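Cytosine deaminase (Klebsiella pneumoniae, PDB 4R85) catalyses the hydrolytic deamination of cytosine and probably of 5-methylcytosine, which it holds beside an iron(II) ion in an amidohydrolase fold. Local coordinates at residues 288-294 and 331-335; 388-392 and 403-407. All blocks are in the same frame, centred on the assembly; numbering follows the deposited sequence.

In the fold
Contact 1 (288-294 with 331-335) and contact 2 (388-392 with 403-407) follow one another along the chain and belong to different parts: contact 1 to the helices and loops of the amidohydrolase barrel, contact 2 to the antiparallel strands 390-395 and 398-403 and the loop that follows. Their centres are 30 Å apart and their nearest atoms about 13 Å, so they do not touch. Neither reaches the substrate pocket. The side chain of Val290 in contact 1 lies about 12 Å from the bound 5-methylcytosine, whose pocket includes iron ligands such as His209 and Asp308. What the two contacts share is the second subunit, which meets Arg288 in contact 1 and Arg389, Arg403 and Glu406 in contact 2.

Contact 1 of 2, residues 288-294 and 331-335; sequences RGVTRVA and HICHM
Arg288 reaches the C-terminal end of helix 322-332, which closes with a Schellman motif in this amidohydrolase barrel; His334, at positive phi, is its C-prime residue. The arginine is extended from CG to NE, and Arg288 NH1 donates to Ile332 O at 2.9 Å. The oxygen lies in the guanidinium plane, but NH1 stands above the carbonyl plane, 38° out of it. His334 CE1 lies over one guanidinium face, the side chains crossing at about a right angle with their planes 55° apart. Arg288 NE binds Arg287 O and NH2 binds Ile275 O, both of the second subunit.

The rest is mostly apolar. Val290 divides its methyls: CG2 meets Ile332 CG2 at 3.8 Å, while CG1, anti to the backbone N (chi1 173°), meets Cys333 SG. Val293 CG2 reaches Cys333 SG at 3.7 Å, so the sulfur rests against a methyl of each valine, and Val293 also packs on Val303 and Phe305 of strand 303-305. Met335 bends at chi3, and its SD lies 3.7 Å from Val293 CG1. Ala294 CB sits 3.6 Å from Met335 CG, and a water bridges the backbones, accepting from Ala294 N at 3.0 Å and lying 2.9 Å from Cys333 O.

Contact 2 of 2, residues 388-392 and 403-407; sequences ARVLT and REVEH
Leu391 and Arg403 lie across from each other with CA atoms 4.7 Å apart, and Arg403 N donates to Leu391 O at 2.8 Å in a nearly straight bond (N-H...O 175°). This is the open end of the beta hairpin formed by strands 390-395 and 398-403. Beyond the backbone bond, two arginine side chains each reach a main-chain oxygen of the opposite segment. Arg403 bends at chi3 so that NH1 meets Val390 O at 2.8 Å, in the carbonyl plane and on a lone pair; the oxygen lies at the edge of the guanidinium. The same nitrogen also binds Asp108 O, giving it two carbonyl partners.

Arg389 crosses Arg403 obliquely. Its chain turns at chi3, and Arg389 NH1 donates to Glu404 O at 2.8 Å (N-H...O 157°), the oxygen of Glu404 again lying near the guanidinium plane. The two faces of the Arg389 guanidinium are occupied by Arg403 CD, 3.8 Å from Arg389 CZ, and Glu406 CB, 4.1 Å from it. The guanidinium planes of Arg389 and Arg403 stand 74° apart, and Arg389 NH2 comes within 4.5 Å of Arg403 NE. Across the subunit interface, Glu406 of the second subunit probably offsets these like charges, its OE2 pairing with Arg389 NH2. Reciprocally, OE2 of this chain's Glu406 pairs with Arg403 and Arg389 of that subunit.

The apolar part is small: Leu391 CD1 touches Val405 CG2 at 3.6 Å, and both residues also pack on Arg46.

Strand 390-395 runs antiparallel between 372-375 and 398-403, and Leu391 and Thr392 both face Ile374 in a classic beta bulge. Strand 398-403 is outermost within the chain, but at Arg403 an antiparallel ladder carries the sheet on into the second subunit.

Contact 1 of 2, residues 288-294 and 331-335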
loop_
_atom_site.group_PDB
_atom_site.type_symbol
_atom_site.label_atom_id
_atom_site.label_comp_id
_atom_site.label_asym_id
_atom_site.label_seq_id
_atom_site.Cartn_x
_atom_site.Cartn_y
_atom_site.Cartn_z
ATOM N N ARG A 288 -13.228 5.110 6.123
ATOM C CA ARG A 288 -11.784 4.934 6.089
ATOM C C ARG A 288 -11.190 5.065 7.478
ATOM O O ARG A 288 -10.271 4.324 7.833
ATOM C CB ARG A 288 -11.145 5.968 5.152
ATOM C CG ARG A 288 -11.520 5.726 3.694
ATOM C CD ARG A 288 -11.285 6.945 2.748
ATOM N NE ARG A 288 -11.821 6.566 1.447
ATOM C CZ ARG A 288 -11.166 6.623 0.295
ATOM N NH1 ARG A 288 -9.938 7.129 0.233
ATOM N NH2 ARG A 288 -11.769 6.186 -0.801
ATOM N N GLY A 289 -11.682 6.053 8.232
ATOM C CA GLY A 289 -11.267 6.263 9.611
ATOM C C GLY A 289 -9.917 6.921 9.816
ATOM O O GLY A 289 -9.321 6.804 10.886
ATOM N N VAL A 290 -9.427 7.623 8.794
ATOM C CA VAL A 290 -8.145 8.298 8.884
ATOM C C VAL A 290 -8.398 9.796 9.055
ATOM O O VAL A 290 -9.398 10.313 8.572
ATOM C CB VAL A 290 -7.300 7.999 7.619
ATOM C CG1 VAL A 290 -6.027 8.817 7.582
ATOM C CG2 VAL A 290 -6.983 6.505 7.558
ATOM N N THR A 291 -7.519 10.476 9.780
ATOM C CA THR A 291 -7.653 11.915 10.001
ATOM C C THR A 291 -7.599 12.716 8.676
ATOM O O THR A 291 -7.324 12.161 7.596
ATOM C CB THR A 291 -6.579 12.410 11.011
ATOM O OG1 THR A 291 -6.909 13.725 11.469
ATOM C CG2 THR A 291 -5.183 12.406 10.387
ATOM N N ARG A 292 -7.863 14.017 8.750
ATOM C CA ARG A 292 -8.010 14.816 7.524
ATOM C C ARG A 292 -6.664 15.387 7.096
ATOM O O ARG A 292 -6.449 16.596 7.137
ATOM C CB ARG A 292 -9.022 15.938 7.737
ATOM C CG ARG A 292 -10.369 15.456 8.267
ATOM C CD ARG A 292 -11.399 16.588 8.224
ATOM N NE ARG A 292 -12.656 16.166 8.844
ATOM C CZ ARG A 292 -13.810 16.814 8.750
ATOM N NH1 ARG A 292 -14.880 16.342 9.372
ATOM N NH2 ARG A 292 -13.901 17.933 8.046
ATOM N N VAL A 293 -5.768 14.497 6.685
ATOM C CA VAL A 293 -4.381 14.845 6.394
ATOM C C VAL A 293 -4.247 15.915 5.309
ATOM O O VAL A 293 -3.505 16.888 5.473
ATOM C CB VAL A 293 -3.583 13.594 5.954
ATOM C CG1 VAL A 293 -2.173 13.985 5.506
ATOM C CG2 VAL A 293 -3.537 12.551 7.089
ATOM N N ALA A 294 -4.943 15.736 4.195
ATOM C CA ALA A 294 -4.814 16.695 3.098
ATOM C C ALA A 294 -5.293 18.082 3.532
ATOM O O ALA A 294 -4.688 19.105 3.203
ATOM C CB ALA A 294 -5.583 16.218 1.877
ATOM N N HIS A 331 -2.946 7.407 -1.001
ATOM C CA HIS A 331 -4.163 6.811 -1.562
ATOM C C HIS A 331 -5.378 7.065 -0.667
ATOM O O HIS A 331 -6.407 7.565 -1.121
ATOM C CB HIS A 331 -4.009 5.290 -1.739
ATOM C CG HIS A 331 -3.157 4.885 -2.901
ATOM N ND1 HIS A 331 -1.783 5.027 -2.908
ATOM C CD2 HIS A 331 -3.483 4.312 -4.084
ATOM C CE1 HIS A 331 -1.304 4.577 -4.056
ATOM N NE2 HIS A 331 -2.314 4.138 -4.787
ATOM N N ILE A 332 -5.258 6.707 0.608
ATOM C CA ILE A 332 -6.397 6.776 1.533
ATOM C C ILE A 332 -6.855 8.216 1.792
ATOM O O ILE A 332 -8.045 8.477 1.994
ATOM C CB ILE A 332 -6.079 6.065 2.875
ATOM C CG1 ILE A 332 -5.632 4.625 2.605
ATOM C CG2 ILE A 332 -7.315 6.036 3.768
ATOM C CD1 ILE A 332 -5.132 3.857 3.846
ATOM N N CYS A 333 -5.904 9.146 1.769
ATOM C CA CYS A 333 -6.173 10.550 2.080
ATOM C C CYS A 333 -6.485 11.385 0.839
ATOM O O CYS A 333 -6.650 12.603 0.937
ATOM C CB CYS A 333 -4.987 11.162 2.832
ATOM S SG CYS A 333 -4.654 10.313 4.414
ATOM N N HIS A 334 -6.585 10.725 -0.311
ATOM C CA HIS A 334 -6.887 11.411 -1.574
ATOM C C HIS A 334 -5.876 12.505 -1.878
ATOM O O HIS A 334 -6.238 13.649 -2.154
ATOM C CB HIS A 334 -8.309 11.986 -1.571
ATOM C CG HIS A 334 -9.368 10.962 -1.825
ATOM N ND1 HIS A 334 -10.695 11.169 -1.516
ATOM C CD2 HIS A 334 -9.297 9.732 -2.388
ATOM C CE1 HIS A 334 -11.397 10.107 -1.872
ATOM N NE2 HIS A 334 -10.572 9.217 -2.394
ATOM N N MET A 335 -4.605 12.130 -1.839
ATOM C CA MET A 335 -3.512 13.043 -2.116
ATOM C C MET A 335 -2.671 12.513 -3.266
ATOM O O MET A 335 -1.446 12.460 -3.181
ATOM C CB MET A 335 -2.652 13.199 -0.863
ATOM C CG MET A 335 -3.406 13.852 0.274
ATOM S SD MET A 335 -2.539 13.691 1.846
ATOM C CE MET A 335 -1.379 15.029 1.662
HETATM O O HOH W 1 -7.175 13.836 3.514
#

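Contact 2 of 2, residues 388-392 and 403-407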
loop_
_atom_site.group_PDB
_atom_site.type_symbol
_atom_site.label_atom_id
_atom_site.label_comp_id
_atom_site.label_asym_id
_atom_site.label_seq_id
_atom_site.Cartn_x
_atom_site.Cartn_y
_atom_site.Cartn_z
ATOM N N ALA A 388 11.302 3.420 -4.278
ATOM C CA ALA A 388 12.743 3.453 -4.530
ATOM C C ALA A 388 13.568 2.903 -3.373
ATOM O O ALA A 388 13.336 3.237 -2.213
ATOM C CB ALA A 388 13.198 4.874 -4.881
ATOM N N ARG A 389 14.531 2.056 -3.712
ATOM C CA ARG A 389 15.429 1.470 -2.735
ATOM C C ARG A 389 16.416 2.506 -2.217
ATOM O O ARG A 389 16.829 3.410 -2.947
ATOM C CB ARG A 389 16.172 0.293 -3.370
ATOM C CG ARG A 389 15.242 -0.831 -3.804
ATOM C CD ARG A 389 15.800 -1.632 -4.975
ATOM N NE ARG A 389 16.507 -2.841 -4.554
ATOM C CZ ARG A 389 17.830 -2.940 -4.461
ATOM N NH1 ARG A 389 18.595 -1.897 -4.754
ATOM N NH2 ARG A 389 18.386 -4.081 -4.073
ATOM N N VAL A 390 16.787 2.375 -0.951
ATOM C CA VAL A 390 17.828 3.213 -0.381
ATOM C C VAL A 390 19.160 2.582 -0.732
ATOM O O VAL A 390 19.477 1.477 -0.274
ATOM C CB VAL A 390 17.700 3.312 1.143
ATOM C CG1 VAL A 390 18.926 4.005 1.737
ATOM C CG2 VAL A 390 16.403 4.037 1.521
ATOM N N LEU A 391 19.938 3.278 -1.556
ATOM C CA LEU A 391 21.184 2.724 -2.058
ATOM C C LEU A 391 22.344 2.972 -1.097
ATOM O O LEU A 391 23.261 2.163 -0.999
ATOM C CB LEU A 391 21.512 3.321 -3.424
ATOM C CG LEU A 391 20.557 2.978 -4.568
ATOM C CD1 LEU A 391 21.105 3.540 -5.854
ATOM C CD2 LEU A 391 20.345 1.467 -4.689
ATOM N N THR A 392 22.306 4.107 -0.408
ATOM C CA THR A 392 23.358 4.459 0.533
ATOM C C THR A 392 22.751 5.214 1.698
ATOM O O THR A 392 21.896 6.073 1.506
ATOM C CB THR A 392 24.428 5.348 -0.128
ATOM O OG1 THR A 392 24.845 4.762 -1.369
ATOM C CG2 THR A 392 25.637 5.495 0.786
ATOM N N ARG A 403 23.635 -0.597 -0.552
ATOM C CA ARG A 403 22.883 -1.563 -1.328
ATOM C C ARG A 403 23.354 -1.463 -2.764
ATOM O O ARG A 403 23.672 -0.375 -3.244
ATOM C CB ARG A 403 21.397 -1.210 -1.282
ATOM C CG ARG A 403 20.471 -2.343 -0.921
ATOM C CD ARG A 403 19.019 -1.869 -0.983
ATOM N NE ARG A 403 18.203 -2.403 0.104
ATOM C CZ ARG A 403 17.904 -1.740 1.218
ATOM N NH1 ARG A 403 18.344 -0.495 1.406
ATOM N NH2 ARG A 403 17.152 -2.316 2.146
ATOM N N GLU A 404 23.405 -2.590 -3.460
ATOM C CA GLU A 404 23.700 -2.555 -4.879
ATOM C C GLU A 404 22.436 -2.180 -5.636
ATOM O O GLU A 404 21.326 -2.477 -5.189
ATOM C CB GLU A 404 24.240 -3.902 -5.358
ATOM C CG GLU A 404 25.728 -4.093 -5.112
ATOM C CD GLU A 404 26.582 -3.131 -5.923
ATOM O OE1 GLU A 404 26.096 -2.620 -6.956
ATOM O OE2 GLU A 404 27.743 -2.881 -5.526
ATOM N N VAL A 405 22.601 -1.505 -6.766
ATOM C CA VAL A 405 21.474 -1.209 -7.638
ATOM C C VAL A 405 20.939 -2.522 -8.201
ATOM O O VAL A 405 21.709 -3.376 -8.644
ATOM C CB VAL A 405 21.874 -0.256 -8.786
ATOM C CG1 VAL A 405 20.730 -0.081 -9.773
ATOM C CG2 VAL A 405 22.294 1.089 -8.226
ATOM N N GLU A 406 19.622 -2.686 -8.158
ATOM C CA GLU A 406 18.994 -3.913 -8.627
ATOM C C GLU A 406 19.348 -4.174 -10.087
ATOM O O GLU A 406 19.297 -3.268 -10.924
ATOM C CB GLU A 406 17.478 -3.832 -8.458
ATOM C CG GLU A 406 16.766 -5.154 -8.666
ATOM C CD GLU A 406 15.263 -5.021 -8.560
ATOM O OE1 GLU A 406 14.687 -4.176 -9.279
ATOM O OE2 GLU A 406 14.658 -5.757 -7.753
ATOM N N HIS A 407 19.734 -5.410 -10.386
ATOM C CA HIS A 407 20.033 -5.784 -11.762
ATOM C C HIS A 407 19.252 -7.015 -12.197
ATOM O O HIS A 407 19.353 -8.089 -11.596
ATOM C CB HIS A 407 21.537 -5.958 -11.976
ATOM C CG HIS A 407 22.236 -4.689 -12.356
ATOM N ND1 HIS A 407 21.597 -3.659 -13.014
ATOM C CD2 HIS A 407 23.512 -4.277 -12.163
ATOM C CE1 HIS A 407 22.450 -2.671 -13.216
ATOM N NE2 HIS A 407 23.619 -3.020 -12.711
#